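Local coordinates for putative type VI secretion protein (Escherichia coli, PDB 6SK0), which probably forms the trimeric puncturing spike at the tip of the type VI secretion machinery and carries a phospholipase effector toward the target cell, at residues A734-S739 and I743-P748; A595-A600 and L678-G683; L590-A595 and G606-Q611; V719-S722 and E726-L729; R582-A587 and R613-L618. One frame throughout, in Å; residues are numbered along the deposited sequence.

Contact 1: A734-S739 and I743-P748; sequences AYIKLS and IELGCP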
# COMPACT_ATOMS: atom_id res chain seq x y z
N ALA A 734 -9.53 36.62 -32.32
CA ALA A 734 -8.36 36.44 -33.16
C ALA A 734 -7.97 34.97 -33.21
O ALA A 734 -8.17 34.22 -32.26
CB ALA A 734 -7.20 37.28 -32.64
N TYR A 735 -7.42 34.56 -34.35
CA TYR A 735 -6.92 33.21 -34.46
C TYR A 735 -5.80 33.14 -35.47
O TYR A 735 -5.72 33.95 -36.40
CB TYR A 735 -8.03 32.22 -34.83
CG TYR A 735 -8.55 32.41 -36.22
CD1 TYR A 735 -9.60 33.28 -36.46
CD2 TYR A 735 -7.99 31.74 -37.29
CE1 TYR A 735 -10.07 33.47 -37.73
CE2 TYR A 735 -8.46 31.93 -38.56
CZ TYR A 735 -9.50 32.79 -38.78
OH TYR A 735 -9.98 32.98 -40.04
N ILE A 736 -4.94 32.15 -35.28
CA ILE A 736 -3.96 31.74 -36.27
C ILE A 736 -4.20 30.27 -36.55
O ILE A 736 -4.18 29.45 -35.62
CB ILE A 736 -2.52 31.98 -35.80
CG1 ILE A 736 -2.30 33.47 -35.55
CG2 ILE A 736 -1.55 31.45 -36.81
CD1 ILE A 736 -0.95 33.79 -35.03
N LYS A 737 -4.45 29.94 -37.80
CA LYS A 737 -4.73 28.57 -38.19
C LYS A 737 -3.70 28.11 -39.22
O LYS A 737 -3.48 28.78 -40.23
CB LYS A 737 -6.14 28.42 -38.75
CG LYS A 737 -6.46 27.02 -39.17
CD LYS A 737 -7.76 26.95 -39.91
CE LYS A 737 -8.87 27.63 -39.14
NZ LYS A 737 -10.05 27.91 -40.00
N LEU A 738 -3.07 26.99 -38.93
CA LEU A 738 -2.21 26.29 -39.87
C LEU A 738 -2.95 25.03 -40.27
O LEU A 738 -3.16 24.14 -39.45
CB LEU A 738 -0.86 25.96 -39.24
CG LEU A 738 0.22 27.03 -39.14
CD1 LEU A 738 -0.18 28.10 -38.16
CD2 LEU A 738 1.54 26.40 -38.72
N SER A 739 -3.39 24.98 -41.52
CA SER A 739 -4.14 23.83 -42.02
C SER A 739 -4.04 23.81 -43.53
O SER A 739 -3.81 24.84 -44.17
CB SER A 739 -5.60 23.86 -41.58
OG SER A 739 -6.28 24.97 -42.13
N ILE A 743 -1.54 29.25 -44.04
CA ILE A 743 -1.55 29.95 -42.77
C ILE A 743 -2.61 31.03 -42.85
O ILE A 743 -2.62 31.83 -43.79
CB ILE A 743 -0.18 30.56 -42.44
CG1 ILE A 743 0.91 29.49 -42.50
CG2 ILE A 743 -0.21 31.23 -41.09
CD1 ILE A 743 2.29 30.01 -42.24
N GLU A 744 -3.51 31.04 -41.88
CA GLU A 744 -4.58 32.02 -41.82
C GLU A 744 -4.49 32.77 -40.51
O GLU A 744 -4.52 32.16 -39.43
CB GLU A 744 -5.93 31.34 -41.98
CG GLU A 744 -7.10 32.28 -42.04
CD GLU A 744 -8.39 31.56 -42.39
OE1 GLU A 744 -8.32 30.54 -43.10
OE2 GLU A 744 -9.46 32.01 -41.95
N LEU A 745 -4.35 34.08 -40.59
CA LEU A 745 -4.39 34.97 -39.44
C LEU A 745 -5.68 35.76 -39.54
O LEU A 745 -5.81 36.64 -40.39
CB LEU A 745 -3.18 35.89 -39.40
CG LEU A 745 -1.86 35.30 -38.93
CD1 LEU A 745 -1.20 34.56 -40.06
CD2 LEU A 745 -0.98 36.42 -38.45
N GLY A 746 -6.65 35.42 -38.71
CA GLY A 746 -7.91 36.12 -38.72
C GLY A 746 -8.17 36.80 -37.41
O GLY A 746 -7.94 36.23 -36.35
N CYS A 747 -8.63 38.04 -37.46
CA CYS A 747 -9.00 38.76 -36.26
C CYS A 747 -10.00 39.84 -36.61
O CYS A 747 -9.97 40.37 -37.73
CB CYS A 747 -7.77 39.36 -35.56
SG CYS A 747 -7.01 40.75 -36.39
N PRO A 748 -10.92 40.17 -35.70
CA PRO A 748 -11.83 41.29 -35.96
C PRO A 748 -11.16 42.63 -35.83
O PRO A 748 -11.67 43.62 -36.38
CB PRO A 748 -12.91 41.10 -34.90
CG PRO A 748 -12.20 40.43 -33.78
CD PRO A 748 -11.19 39.52 -34.41
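Y735 N donates to G746 O at 2.7 Å, the shortest sound bond of an antiparallel hairpin. The return bond from G746 N to Y735 O makes this a hydrogen-bonded pair, and K737 with E744 forms the next one, where K737 N reaches E744 O at 2.8 Å. The segment axes run 4.7 Å apart at 171°, as expected for neighbouring strands. Y735 holds its CG between backbone N and carbonyl carbon (chi1 68°), which lays the ring over the glycine: G746 CA stands 3.9 Å from the ring centroid, 25° off the normal, a CH-pi contact. The fit of the E744 carboxylate against the tyrosine is doubtful in the model, but its OE2 forms a salt bridge with K754 of the second subunit. On the other face of the sheet I736 and L745 lie side by side, I736 CG1 to L745 CG 3.9 Å, while L738 CG meets I743 CG1. Strand 734-739 is the middle one of three: its other edge pairs with strand 726-731, and I743 to L745 continue the sheet in parallel onto a strand of the second subunit.

Contact 2: A595-A600 and L678-G683; sequences AKAATA and LSRNQG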
# COMPACT_ATOMS: atom_id res chain seq x y z
N ALA A 595 -14.63 10.53 -2.44
CA ALA A 595 -15.32 10.07 -3.64
C ALA A 595 -16.31 11.11 -4.13
O ALA A 595 -16.43 11.35 -5.34
CB ALA A 595 -16.01 8.73 -3.37
N LYS A 596 -17.02 11.75 -3.21
CA LYS A 596 -17.87 12.86 -3.61
C LYS A 596 -17.05 13.99 -4.23
O LYS A 596 -17.45 14.57 -5.24
CB LYS A 596 -18.69 13.38 -2.43
CG LYS A 596 -19.41 12.30 -1.68
CD LYS A 596 -20.90 12.35 -1.92
CE LYS A 596 -21.52 10.98 -1.65
NZ LYS A 596 -22.88 10.84 -2.22
N ALA A 597 -15.91 14.31 -3.63
CA ALA A 597 -15.05 15.34 -4.20
C ALA A 597 -14.58 14.97 -5.60
O ALA A 597 -14.52 15.81 -6.49
CB ALA A 597 -13.86 15.60 -3.28
N ALA A 598 -14.24 13.70 -5.81
CA ALA A 598 -13.81 13.24 -7.12
C ALA A 598 -14.93 13.38 -8.13
O ALA A 598 -14.69 13.76 -9.28
CB ALA A 598 -13.33 11.79 -7.05
N THR A 599 -16.16 13.06 -7.73
CA THR A 599 -17.30 13.25 -8.61
C THR A 599 -17.46 14.72 -8.97
O THR A 599 -17.65 15.06 -10.14
CB THR A 599 -18.57 12.72 -7.94
OG1 THR A 599 -18.56 11.29 -7.99
CG2 THR A 599 -19.81 13.23 -8.66
N ALA A 600 -17.35 15.61 -7.99
CA ALA A 600 -17.49 17.04 -8.26
C ALA A 600 -16.43 17.55 -9.23
O ALA A 600 -16.70 18.47 -10.01
CB ALA A 600 -17.44 17.83 -6.96
N LEU A 678 -6.42 13.31 -8.28
CA LEU A 678 -7.13 14.53 -7.92
C LEU A 678 -6.50 15.12 -6.68
O LEU A 678 -6.49 14.50 -5.62
CB LEU A 678 -8.62 14.26 -7.70
CG LEU A 678 -9.39 15.46 -7.15
CD1 LEU A 678 -9.32 16.66 -8.08
CD2 LEU A 678 -10.81 15.06 -6.87
N SER A 679 -5.97 16.32 -6.82
CA SER A 679 -5.57 17.14 -5.69
C SER A 679 -6.69 18.13 -5.41
O SER A 679 -7.21 18.75 -6.33
CB SER A 679 -4.26 17.86 -5.98
OG SER A 679 -4.02 18.89 -5.06
N ARG A 680 -7.06 18.27 -4.14
CA ARG A 680 -8.20 19.12 -3.83
C ARG A 680 -7.79 20.55 -3.52
O ARG A 680 -8.51 21.48 -3.87
CB ARG A 680 -8.99 18.53 -2.66
CG ARG A 680 -9.64 17.21 -3.00
CD ARG A 680 -10.62 16.81 -1.95
NE ARG A 680 -11.79 17.67 -1.97
CZ ARG A 680 -12.65 17.78 -0.96
NH1 ARG A 680 -12.47 17.09 0.15
NH2 ARG A 680 -13.70 18.58 -1.08
N ASN A 681 -6.66 20.75 -2.89
CA ASN A 681 -6.39 22.11 -2.45
C ASN A 681 -5.03 22.65 -2.86
O ASN A 681 -4.93 23.84 -3.17
CB ASN A 681 -6.52 22.18 -0.93
CG ASN A 681 -7.95 22.03 -0.47
OD1 ASN A 681 -8.70 22.99 -0.44
ND2 ASN A 681 -8.33 20.81 -0.13
N GLN A 682 -3.99 21.83 -2.88
CA GLN A 682 -2.63 22.34 -3.00
C GLN A 682 -2.00 22.01 -4.35
O GLN A 682 -0.78 22.02 -4.47
CB GLN A 682 -1.77 21.82 -1.86
CG GLN A 682 -2.18 22.41 -0.52
CD GLN A 682 -1.79 21.53 0.64
OE1 GLN A 682 -0.91 20.68 0.53
NE2 GLN A 682 -2.44 21.73 1.78
N GLY A 683 -2.81 21.74 -5.36
CA GLY A 683 -2.30 21.55 -6.68
C GLY A 683 -1.54 20.25 -6.87
O GLY A 683 -1.48 19.38 -6.01
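A597 presents its methyl to one face of the R680 guanidinium, and L678 turns a methyl branch against the helix backbone beside it. A597 CB stands 3.2 Å above the guanidinium plane, displaced toward the rim of the group; its nearest atoms there are R680 NE at 3.2 Å and R680 CZ at 3.4 Å. The approach is therefore over a face, leaving the N-H groups directed along the plane rather than at the methyl. A bend at chi3 (70°) turns the end of the arginine chain so that this face meets the alanine. R680 NH1 forms a salt bridge with E672 of the third subunit, which probably helps to fix the rotation of the guanidinium.

L678 approaches differently, by one branch alone. With CG opposite the backbone N (chi1 172°), its CD2 reaches A598 CA at 3.5 Å and A598 CB at 4.1 Å. The same methyl lies 3.8 Å from A597 O. No hydrogen bond joins the two segments, so the contact rests on these small alanine surfaces, which let the helix backbone come close.

L678 and S679 continue in parallel pairing onto strands of both other subunits. This is characteristic of an intertwined trimeric beta-helix, the spike fold of VgrG proteins, here with the C-terminal part of helix 578-600 resting on its outer wall.

Contact 3: L590-A595 and G606-Q611; sequences LARSMA and GDISCQ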
# COMPACT_ATOMS: atom_id res chain seq x y z
N LEU A 590 -13.66 9.06 5.25
CA LEU A 590 -12.72 9.83 4.44
C LEU A 590 -12.80 9.43 2.98
O LEU A 590 -12.87 10.29 2.09
CB LEU A 590 -11.30 9.64 4.97
CG LEU A 590 -10.24 10.46 4.24
CD1 LEU A 590 -10.49 11.95 4.39
CD2 LEU A 590 -8.83 10.10 4.69
N ALA A 591 -12.82 8.13 2.70
CA ALA A 591 -12.93 7.66 1.33
C ALA A 591 -14.23 8.13 0.68
O ALA A 591 -14.24 8.50 -0.49
CB ALA A 591 -12.83 6.14 1.28
N ARG A 592 -15.32 8.14 1.44
CA ARG A 592 -16.60 8.53 0.87
C ARG A 592 -16.64 10.02 0.55
O ARG A 592 -17.10 10.43 -0.52
CB ARG A 592 -17.74 8.15 1.81
CG ARG A 592 -18.07 6.68 1.79
CD ARG A 592 -18.98 6.30 2.93
NE ARG A 592 -20.23 7.05 2.88
CZ ARG A 592 -21.40 6.54 2.52
NH1 ARG A 592 -21.48 5.27 2.17
NH2 ARG A 592 -22.47 7.31 2.50
N SER A 593 -16.14 10.85 1.47
CA SER A 593 -16.09 12.28 1.20
C SER A 593 -15.17 12.58 0.03
O SER A 593 -15.48 13.43 -0.82
CB SER A 593 -15.66 13.03 2.46
OG SER A 593 -14.30 12.84 2.75
N MET A 594 -14.07 11.85 -0.08
CA MET A 594 -13.18 12.06 -1.22
C MET A 594 -13.80 11.56 -2.51
O MET A 594 -13.52 12.11 -3.58
CB MET A 594 -11.84 11.37 -0.97
CG MET A 594 -11.05 12.05 0.10
SD MET A 594 -11.00 13.82 -0.05
CE MET A 594 -9.27 14.06 0.29
N ALA A 595 -14.63 10.53 -2.44
CA ALA A 595 -15.32 10.07 -3.64
C ALA A 595 -16.31 11.11 -4.13
O ALA A 595 -16.43 11.35 -5.34
CB ALA A 595 -16.01 8.73 -3.37
N GLY A 606 -13.52 6.44 -6.77
CA GLY A 606 -13.02 5.21 -6.19
C GLY A 606 -14.11 4.18 -6.00
O GLY A 606 -15.29 4.42 -6.24
N ASP A 607 -13.70 2.99 -5.57
CA ASP A 607 -14.62 1.87 -5.33
C ASP A 607 -15.05 1.91 -3.87
O ASP A 607 -14.47 1.28 -2.98
CB ASP A 607 -13.94 0.56 -5.69
CG ASP A 607 -14.88 -0.64 -5.61
OD1 ASP A 607 -14.41 -1.77 -5.83
OD2 ASP A 607 -16.08 -0.46 -5.33
N ILE A 608 -16.11 2.68 -3.61
CA ILE A 608 -16.61 2.77 -2.24
C ILE A 608 -17.31 1.49 -1.84
O ILE A 608 -17.26 1.09 -0.68
CB ILE A 608 -17.52 4.00 -2.09
CG1 ILE A 608 -16.71 5.29 -2.21
CG2 ILE A 608 -18.25 3.97 -0.76
CD1 ILE A 608 -15.53 5.36 -1.28
N SER A 609 -17.96 0.81 -2.79
CA SER A 609 -18.81 -0.33 -2.46
C SER A 609 -18.04 -1.42 -1.73
O SER A 609 -18.47 -1.90 -0.68
CB SER A 609 -19.44 -0.87 -3.74
OG SER A 609 -20.03 -2.13 -3.51
N CYS A 610 -16.90 -1.83 -2.28
CA CYS A 610 -16.14 -2.91 -1.67
C CYS A 610 -15.54 -2.49 -0.33
O CYS A 610 -15.41 -3.32 0.56
CB CYS A 610 -15.06 -3.41 -2.62
SG CYS A 610 -13.55 -2.45 -2.57
N GLN A 611 -15.22 -1.21 -0.16
CA GLN A 611 -14.71 -0.76 1.13
C GLN A 611 -15.81 -0.69 2.19
O GLN A 611 -15.57 -1.01 3.35
CB GLN A 611 -14.02 0.60 0.97
CG GLN A 611 -12.74 0.55 0.14
CD GLN A 611 -11.69 -0.40 0.70
OE1 GLN A 611 -11.56 -0.54 1.91
NE2 GLN A 611 -10.95 -1.05 -0.18
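The apolar part of this contact is built round I608, whose CG1, CD1 and CG2 have their nearest partners on A595, A591 and R592 respectively. Its CG1 lies 3.7 Å from A595 CB, while CD1 continues to A591 CB at 3.8 Å and also rests 3.5 Å from A591 O. CG2 takes the remaining direction and touches R592 CG at 3.7 Å. The torsions explain this division: chi1 of -68° sends CG1 toward A595 and CG2 toward R592, and chi2 of -54° then carries CD1 to A591. R592 and I608 cross at about a right angle, and the arginine contributes its aliphatic stem. Two alanines one helical turn apart thus offer a shallow surface to a single branched side chain.

Polar interactions do not bridge the segments but shape each one. D607 occupies the N-cap of helix 608-618, and its OD2 accepts a weak though nearly straight capping bond from C610 N, 3.4 Å at 171°. Its OD1 accepts from S650 OG, a second hold on the capping carboxylate. In the other segment, L590 O is gripped twice, by M594 N and by S593 OG, the hydroxyl at 3.0 Å; both donors come from the same face of the carbonyl plane. The polar end of R592 leaves the apolar contact, its NH1 bonding to Q612.

The start of helix 608-618 is thereby set against helix 578-600, with strand 651-655 alongside: M654 touches both A591 and Q611. Q611 also hydrogen-bonds R643 and L642 of the third subunit.

Contact 4: V719-S722 and E726-L729; sequences VTVS and ELIL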
# COMPACT_ATOMS: atom_id res chain seq x y z
N VAL A 719 10.58 24.90 -28.28
CA VAL A 719 9.19 24.48 -28.16
C VAL A 719 8.69 24.20 -29.57
O VAL A 719 8.74 25.08 -30.44
CB VAL A 719 8.33 25.54 -27.47
CG1 VAL A 719 6.88 25.12 -27.49
CG2 VAL A 719 8.80 25.77 -26.06
N THR A 720 8.23 22.98 -29.79
CA THR A 720 7.67 22.57 -31.07
C THR A 720 6.23 22.15 -30.85
O THR A 720 5.95 21.28 -30.02
CB THR A 720 8.48 21.43 -31.68
OG1 THR A 720 9.85 21.83 -31.82
CG2 THR A 720 7.94 21.08 -33.04
N VAL A 721 5.32 22.76 -31.59
CA VAL A 721 3.92 22.40 -31.59
C VAL A 721 3.57 21.95 -32.99
O VAL A 721 3.61 22.75 -33.93
CB VAL A 721 3.02 23.56 -31.13
CG1 VAL A 721 1.60 23.09 -31.00
CG2 VAL A 721 3.53 24.14 -29.84
N SER A 722 3.25 20.67 -33.14
CA SER A 722 2.94 20.11 -34.44
C SER A 722 1.57 19.46 -34.41
O SER A 722 1.26 18.69 -33.50
CB SER A 722 3.99 19.09 -34.88
OG SER A 722 5.15 19.21 -34.09
N GLU A 726 -4.57 20.28 -38.28
CA GLU A 726 -4.90 21.69 -38.14
C GLU A 726 -4.33 22.18 -36.82
O GLU A 726 -4.60 21.60 -35.77
CB GLU A 726 -6.42 21.87 -38.20
CG GLU A 726 -6.93 23.26 -38.00
CD GLU A 726 -8.39 23.40 -38.40
OE1 GLU A 726 -9.26 22.83 -37.70
OE2 GLU A 726 -8.69 24.06 -39.41
N LEU A 727 -3.55 23.24 -36.88
CA LEU A 727 -3.04 23.90 -35.69
C LEU A 727 -3.74 25.24 -35.57
O LEU A 727 -3.64 26.09 -36.46
CB LEU A 727 -1.53 24.07 -35.77
CG LEU A 727 -0.79 24.31 -34.45
CD1 LEU A 727 0.66 23.89 -34.57
CD2 LEU A 727 -0.87 25.75 -34.04
N ILE A 728 -4.45 25.44 -34.46
CA ILE A 728 -5.23 26.64 -34.23
C ILE A 728 -4.78 27.28 -32.93
O ILE A 728 -4.78 26.63 -31.88
CB ILE A 728 -6.74 26.35 -34.20
CG1 ILE A 728 -7.19 25.74 -35.52
CG2 ILE A 728 -7.51 27.61 -33.90
CD1 ILE A 728 -8.64 25.42 -35.57
N LEU A 729 -4.42 28.55 -33.00
CA LEU A 729 -4.25 29.40 -31.83
C LEU A 729 -5.36 30.43 -31.85
O LEU A 729 -5.51 31.15 -32.84
CB LEU A 729 -2.90 30.08 -31.82
CG LEU A 729 -1.72 29.26 -32.31
CD1 LEU A 729 -0.58 30.21 -32.52
CD2 LEU A 729 -1.35 28.19 -31.30
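V721 and L727 carry this buried contact, which begins inside strand 718-723 with V719. That valine packs toward the other chains, on L710 of the third subunit and S722 of the second, and T720 after it packs on D711 of the third. At V721 the two segments meet. Its CG1, placed opposite the backbone N by chi1 of -174°, lies 3.8 Å from L727 CD1, the one methyl of the leucine to reach across. The same CD1 comes to 3.2 Å from V721 O, a close approach of a methyl to a carbonyl oxygen. The two side chains cross at about a right angle, meeting through single branches. S722 follows, with its CB directed away; only its backbone approaches, S722 N being 4.4 Å from L727 CD1.

The nearest CA atoms, those of S722 and L727, are 7.2 Å apart, and no hydrogen bond spans the segments. Segment 719-722 pairs in parallel with strands of both other subunits, whereas 726-729 pairs in parallel with the third subunit and antiparallel with strand 734-739 of its own chain. The chemistry thus implies a van der Waals contact between two segments that each take their backbone bonds from other strands.

Contact 5: R582-A587 and R613-L618; sequences RQLEQA and RLNASL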
# COMPACT_ATOMS: atom_id res chain seq x y z
N ARG A 582 -13.42 2.36 15.10
CA ARG A 582 -13.30 3.79 14.85
C ARG A 582 -12.37 4.06 13.69
O ARG A 582 -12.66 4.91 12.84
CB ARG A 582 -12.83 4.50 16.11
CG ARG A 582 -13.93 4.85 17.08
CD ARG A 582 -13.43 5.72 18.21
NE ARG A 582 -12.57 4.99 19.13
CZ ARG A 582 -13.01 4.18 20.08
NH1 ARG A 582 -14.31 3.99 20.25
NH2 ARG A 582 -12.15 3.55 20.87
N GLN A 583 -11.25 3.34 13.62
CA GLN A 583 -10.33 3.51 12.50
C GLN A 583 -10.99 3.12 11.18
O GLN A 583 -10.86 3.84 10.18
CB GLN A 583 -9.06 2.70 12.72
CG GLN A 583 -8.17 3.22 13.83
CD GLN A 583 -7.96 4.72 13.73
OE1 GLN A 583 -8.24 5.46 14.67
NE2 GLN A 583 -7.47 5.16 12.60
N LEU A 584 -11.70 2.00 11.16
CA LEU A 584 -12.37 1.57 9.94
C LEU A 584 -13.40 2.59 9.49
O LEU A 584 -13.47 2.93 8.30
CB LEU A 584 -13.03 0.21 10.14
CG LEU A 584 -12.12 -0.99 10.37
CD1 LEU A 584 -12.92 -2.16 10.89
CD2 LEU A 584 -11.36 -1.37 9.11
N GLU A 585 -14.19 3.11 10.42
CA GLU A 585 -15.21 4.09 10.08
C GLU A 585 -14.58 5.39 9.60
O GLU A 585 -15.08 6.02 8.66
CB GLU A 585 -16.12 4.35 11.27
CG GLU A 585 -16.95 3.16 11.65
CD GLU A 585 -17.49 3.26 13.05
OE1 GLU A 585 -18.64 2.84 13.27
OE2 GLU A 585 -16.77 3.77 13.93
N GLN A 586 -13.50 5.82 10.25
CA GLN A 586 -12.83 7.04 9.84
C GLN A 586 -12.27 6.90 8.43
O GLN A 586 -12.45 7.79 7.59
CB GLN A 586 -11.72 7.37 10.83
CG GLN A 586 -11.07 8.70 10.60
CD GLN A 586 -10.09 9.08 11.69
OE1 GLN A 586 -9.58 8.22 12.40
NE2 GLN A 586 -9.82 10.36 11.81
N ALA A 587 -11.62 5.77 8.14
CA ALA A 587 -11.10 5.54 6.80
C ALA A 587 -12.22 5.52 5.78
O ALA A 587 -12.09 6.11 4.70
CB ALA A 587 -10.31 4.24 6.76
N ARG A 613 -18.43 -2.68 2.13
CA ARG A 613 -18.60 -4.09 2.42
C ARG A 613 -17.49 -4.61 3.33
O ARG A 613 -17.74 -5.43 4.21
CB ARG A 613 -18.64 -4.88 1.12
CG ARG A 613 -19.00 -6.33 1.24
CD ARG A 613 -19.50 -6.87 -0.09
NE ARG A 613 -18.59 -6.58 -1.19
CZ ARG A 613 -18.79 -5.61 -2.09
NH1 ARG A 613 -19.86 -4.84 -2.01
NH2 ARG A 613 -17.91 -5.42 -3.06
N LEU A 614 -16.27 -4.12 3.14
CA LEU A 614 -15.17 -4.52 4.02
C LEU A 614 -15.41 -4.03 5.44
O LEU A 614 -15.11 -4.74 6.40
CB LEU A 614 -13.85 -3.98 3.48
CG LEU A 614 -12.61 -4.35 4.29
CD1 LEU A 614 -12.42 -5.86 4.29
CD2 LEU A 614 -11.37 -3.65 3.75
N ASN A 615 -15.92 -2.81 5.59
CA ASN A 615 -16.29 -2.32 6.91
C ASN A 615 -17.30 -3.25 7.55
O ASN A 615 -17.15 -3.65 8.71
CB ASN A 615 -16.85 -0.90 6.81
CG ASN A 615 -15.84 0.14 7.23
OD1 ASN A 615 -14.69 0.11 6.83
ND2 ASN A 615 -16.28 1.08 8.05
N ALA A 616 -18.34 -3.62 6.81
CA ALA A 616 -19.34 -4.54 7.35
C ALA A 616 -18.72 -5.87 7.74
O ALA A 616 -19.02 -6.41 8.81
CB ALA A 616 -20.47 -4.74 6.34
N SER A 617 -17.83 -6.40 6.91
CA SER A 617 -17.22 -7.70 7.16
C SER A 617 -16.32 -7.66 8.39
O SER A 617 -16.36 -8.57 9.22
CB SER A 617 -16.43 -8.15 5.94
OG SER A 617 -17.27 -8.41 4.84
N LEU A 618 -15.50 -6.62 8.51
CA LEU A 618 -14.48 -6.59 9.54
C LEU A 618 -15.02 -6.11 10.88
O LEU A 618 -14.49 -6.50 11.92
CB LEU A 618 -13.32 -5.69 9.12
CG LEU A 618 -12.50 -6.13 7.90
CD1 LEU A 618 -11.37 -5.15 7.67
CD2 LEU A 618 -11.97 -7.54 8.07
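L584 and N615 are the nearest CA pair of these segments (6.3 Å between the two CA atoms), within an antiparallel helical hairpin in which helix 578-600 turns back into helix 608-618. The short segment axes run at 172° and 10.2 Å apart. The first shell holds one polar link: N615 ND2 donates a weak hydrogen bond to L584 O, 3.4 Å long with an angle of 151° at the hydrogen. The amide reaches across with a chi1 of -102°, away from the usual staggered values, and its OD1 also rests 3.7 Å from L584 CB. Beside this lies an apolar pair. L584 and L618 cross at about a right angle, L584 CD1 touching L618 CB at 4.0 Å and L584 CD2 touching L618 CD1 at the same distance.

Further out, N615 OD1 accepts a hydrogen bond from R643 NH1 of the third subunit, so both ends of the amide are engaged and its orientation is probably set by that arginine. L584 also packs on L627 of strand 626-629, and L618 on G635 of the second subunit, which places the leucine pair on the side of the hairpin that faces strand 626-629 and the second subunit. On the helix 608-618 side, R613 forms a salt bridge with E649. R613 O takes two donors from opposite faces of its carbonyl plane: S617 N, and S617 OG, which lies 3.1 Å from R613 O.

Overall arrangement
From the N terminus, helix 578-600 supplies the first segments of contacts 5, 3 and 2 in turn. Contact 5 closes a loop of 25 residues between its segments, and contact 3 lies within that loop, closer to the turn; together they tie helix 578-600 to helix 608-618. Contact 2 crosses both, because its first segment begins before their second segments and its own second lies beyond them; it closes a loop of 77 residues and binds the end of the first helix to strand 675-679. It shares A595 with contact 3, and R680 packs on M594. Contacts 4 and 1 follow in series, each closing a short loop between consecutive strands. They meet through strands 726-731 and 734-739.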